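Exoglucanase A (Cellulomonas fimi, PDB 7CBD) hydrolyses beta-1,4-glucosidic bonds of cellulose with inversion of anomeric configuration, releasing cellobiose; this chain is its family 6 catalytic domain. Local coordinates at residues A[7-12]-A[186-191]. Numbering follows the deposited sequence.
Sequences DNPYAG and NVYNYI
P9 is the bump of this contact, and the rings of Y188 and Y190 form the hollow that takes it. The proline ring presses on one face of Y188. Its CB sits over the ring centre, 3.7 Å from the centroid and 7° off the normal, a CH-pi contact. P9 CG lies 3.7 Å from Y188 CG and also lies at the edge of the Y190 ring, near its plane. P9 CD lies 3.3 Å from Y190 OH. Y190 has CG anti to its own carbonyl carbon (chi1 -75°), which carries its OH out from strand 187-192 to the corner where P9 and Y10 meet it. There the OH meets the Y10 ring at the edge, 3.8 Å from Y10 CE2. The loop holds its shape by an Asx turn, Y10 N to N8 OD1 at 3.0 Å, within a type I turn from N8 to A11. H5 stacks on Y188, and V6 N hydrogen-bonds to its OH. With an alanine at Y188, P9 would probably lose the ring face it rests on, and H5 and V6 N their partners. One water bridges the segments, donating to D7 O and Y190 OH. Y190 OH also hydrogen-bonds to D359 OD2, and Y10 OH to N90 OD1. No direct hydrogen bond joins 7-12 to strand 187-192, a parallel strand of the distorted family 6 alpha/beta barrel, so apolar and CH-pi contact dominates between them.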
ATOM      1  N   ASP A   7     -12.983  10.820  14.368  1.00  6.59           N
ATOM      2  CA  ASP A   7     -12.019   9.796  14.754  1.00  6.85           C
ATOM      3  C   ASP A   7     -11.697   8.852  13.599  1.00  6.47           C
ATOM      4  O   ASP A   7     -10.550   8.423  13.438  1.00  6.66           O
ATOM      5  CB  ASP A   7     -12.576   8.997  15.929  1.00  8.32           C
ATOM      6  CG  ASP A   7     -11.763   7.762  16.205  1.00  9.23           C
ATOM      7  OD1 ASP A   7     -10.601   7.911  16.637  1.00  9.26           O
ATOM      8  OD2 ASP A   7     -12.261   6.645  15.944  1.00 11.41           O
ATOM      9  N   ASN A   8     -12.699   8.494  12.800  1.00  6.76           N
ATOM     10  CA  ASN A   8     -12.528   7.548  11.702  1.00  6.37           C
ATOM     11  C   ASN A   8     -13.303   8.081  10.507  1.00  6.88           C
ATOM     12  O   ASN A   8     -14.538   7.953  10.459  1.00  7.08           O
ATOM     13  CB  ASN A   8     -13.023   6.157  12.085  1.00  6.67           C
ATOM     14  CG  ASN A   8     -12.891   5.170  10.939  1.00  6.38           C
ATOM     15  OD1 ASN A   8     -12.337   5.500   9.889  1.00  6.51           O
ATOM     16  ND2 ASN A   8     -13.406   3.966  11.124  1.00  8.01           N
ATOM     17  N   PRO A   9     -12.618   8.673   9.520  1.00  6.43           N
ATOM     18  CA  PRO A   9     -13.338   9.244   8.374  1.00  6.11           C
ATOM     19  C   PRO A   9     -14.059   8.202   7.537  1.00  6.28           C
ATOM     20  O   PRO A   9     -14.987   8.559   6.796  1.00  7.01           O
ATOM     21  CB  PRO A   9     -12.230   9.952   7.580  1.00  7.26           C
ATOM     22  CG  PRO A   9     -10.998   9.141   7.896  1.00  6.63           C
ATOM     23  CD  PRO A   9     -11.158   8.756   9.349  1.00  6.89           C
ATOM     24  N   TYR A  10     -13.690   6.922   7.659  1.00  5.67           N
ATOM     25  CA  TYR A  10     -14.322   5.857   6.886  1.00  6.22           C
ATOM     26  C   TYR A  10     -15.646   5.384   7.472  1.00  7.03           C
ATOM     27  O   TYR A  10     -16.429   4.766   6.748  1.00  7.55           O
ATOM     28  CB  TYR A  10     -13.379   4.661   6.757  1.00  6.68           C
ATOM     29  CG  TYR A  10     -12.098   4.954   6.004  1.00  6.44           C
ATOM     30  CD1 TYR A  10     -12.016   4.757   4.632  1.00  6.36           C
ATOM     31  CD2 TYR A  10     -10.965   5.407   6.669  1.00  6.69           C
ATOM     32  CE1 TYR A  10     -10.840   5.018   3.937  1.00  6.43           C
ATOM     33  CE2 TYR A  10      -9.784   5.670   5.989  1.00  6.46           C
ATOM     34  CZ  TYR A  10      -9.728   5.468   4.626  1.00  6.29           C
ATOM     35  OH  TYR A  10      -8.551   5.734   3.968  1.00  6.36           O
ATOM     36  N   ALA A  11     -15.915   5.642   8.752  1.00  7.30           N
ATOM     37  CA  ALA A  11     -17.107   5.081   9.382  1.00  8.53           C
ATOM     38  C   ALA A  11     -18.365   5.664   8.745  1.00  8.84           C
ATOM     39  O   ALA A  11     -18.541   6.885   8.711  1.00  8.92           O
ATOM     40  CB  ALA A  11     -17.085   5.342  10.887  1.00  9.70           C
ATOM     41  N   GLY A  12     -19.240   4.791   8.244  1.00  8.78           N
ATOM     42  CA  GLY A  12     -20.457   5.237   7.598  1.00  9.46           C
ATOM     43  C   GLY A  12     -20.255   5.944   6.279  1.00  9.26           C
ATOM     44  O   GLY A  12     -21.195   6.561   5.770  1.00 11.15           O
ATOM     45  N   ASN A 186     -10.639  18.653   6.960  1.00  8.19           N
ATOM     46  CA  ASN A 186     -11.194  17.462   6.336  1.00  7.45           C
ATOM     47  C   ASN A 186     -10.125  16.542   5.763  1.00  6.99           C
ATOM     48  O   ASN A 186     -10.457  15.620   5.009  1.00  7.02           O
ATOM     49  CB  ASN A 186     -12.244  17.827   5.277  1.00  8.50           C
ATOM     50  CG  ASN A 186     -11.712  18.791   4.230  1.00  9.91           C
ATOM     51  OD1 ASN A 186     -10.829  19.612   4.502  1.00 12.41           O
ATOM     52  ND2 ASN A 186     -12.256  18.703   3.024  1.00 10.29           N
ATOM     53  N   VAL A 187      -8.855  16.769   6.094  1.00  6.79           N
ATOM     54  CA  VAL A 187      -7.768  15.875   5.711  1.00  6.27           C
ATOM     55  C   VAL A 187      -7.382  15.038   6.922  1.00  6.07           C
ATOM     56  O   VAL A 187      -7.246  15.565   8.036  1.00  7.24           O
ATOM     57  CB  VAL A 187      -6.558  16.649   5.157  1.00  7.07           C
ATOM     58  CG1 VAL A 187      -5.408  15.693   4.833  1.00  8.23           C
ATOM     59  CG2 VAL A 187      -6.952  17.423   3.913  1.00  7.56           C
ATOM     60  N   TYR A 188      -7.212  13.732   6.694  1.00  5.71           N
ATOM     61  CA  TYR A 188      -6.905  12.740   7.718  1.00  5.88           C
ATOM     62  C   TYR A 188      -5.604  12.072   7.305  1.00  5.74           C
ATOM     63  O   TYR A 188      -5.524  11.487   6.223  1.00  5.97           O
ATOM     64  CB  TYR A 188      -8.045  11.711   7.799  1.00  5.91           C
ATOM     65  CG  TYR A 188      -9.332  12.369   8.266  1.00  6.12           C
ATOM     66  CD1 TYR A 188      -9.717  12.295   9.598  1.00  6.71           C
ATOM     67  CD2 TYR A 188     -10.128  13.116   7.392  1.00  6.38           C
ATOM     68  CE1 TYR A 188     -10.865  12.933  10.053  1.00  7.25           C
ATOM     69  CE2 TYR A 188     -11.285  13.762   7.835  1.00  6.63           C
ATOM     70  CZ  TYR A 188     -11.643  13.668   9.172  1.00  7.53           C
ATOM     71  OH  TYR A 188     -12.775  14.305   9.645  1.00  9.12           O
ATOM     72  N   ASN A 189      -4.579  12.185   8.145  1.00  4.93           N
ATOM     73  CA  ASN A 189      -3.230  11.761   7.791  1.00  4.74           C
ATOM     74  C   ASN A 189      -2.968  10.364   8.327  1.00  4.88           C
ATOM     75  O   ASN A 189      -2.998  10.146   9.547  1.00  5.81           O
ATOM     76  CB  ASN A 189      -2.204  12.726   8.377  1.00  5.25           C
ATOM     77  CG  ASN A 189      -2.252  14.078   7.725  1.00  5.57           C
ATOM     78  OD1 ASN A 189      -2.573  14.201   6.547  1.00  7.54           O
ATOM     79  ND2 ASN A 189      -1.942  15.110   8.492  1.00  7.07           N
ATOM     80  N   TYR A 190      -2.680   9.432   7.418  1.00  5.19           N
ATOM     81  CA  TYR A 190      -2.335   8.059   7.766  1.00  5.15           C
ATOM     82  C   TYR A 190      -0.873   7.837   7.403  1.00  5.42           C
ATOM     83  O   TYR A 190      -0.519   7.791   6.219  1.00  5.88           O
ATOM     84  CB  TYR A 190      -3.249   7.073   7.045  1.00  5.89           C
ATOM     85  CG  TYR A 190      -4.640   7.022   7.645  1.00  5.44           C
ATOM     86  CD1 TYR A 190      -4.952   6.097   8.634  1.00  5.25           C
ATOM     87  CD2 TYR A 190      -5.639   7.908   7.235  1.00  5.71           C
ATOM     88  CE1 TYR A 190      -6.227   6.047   9.204  1.00  5.73           C
ATOM     89  CE2 TYR A 190      -6.915   7.871   7.800  1.00  5.81           C
ATOM     90  CZ  TYR A 190      -7.198   6.933   8.779  1.00  6.15           C
ATOM     91  OH  TYR A 190      -8.457   6.883   9.336  1.00  7.08           O
ATOM     92  N   ILE A 191      -0.029   7.723   8.424  1.00  5.24           N
ATOM     93  CA  ILE A 191       1.402   7.525   8.222  1.00  5.54           C
ATOM     94  C   ILE A 191       1.655   6.081   7.799  1.00  4.67           C
ATOM     95  O   ILE A 191       1.120   5.139   8.391  1.00  5.65           O
ATOM     96  CB  ILE A 191       2.168   7.890   9.506  1.00  6.40           C
ATOM     97  CG1 ILE A 191       2.271   9.417   9.655  1.00  7.30           C
ATOM     98  CG2 ILE A 191       3.543   7.218   9.545  1.00  7.09           C
ATOM     99  CD1 ILE A 191       3.374  10.049   8.819  1.00  8.52           C
TER
HETATM  100  O   HOH W   1      -8.591   9.003  11.417  1.00  8.24           O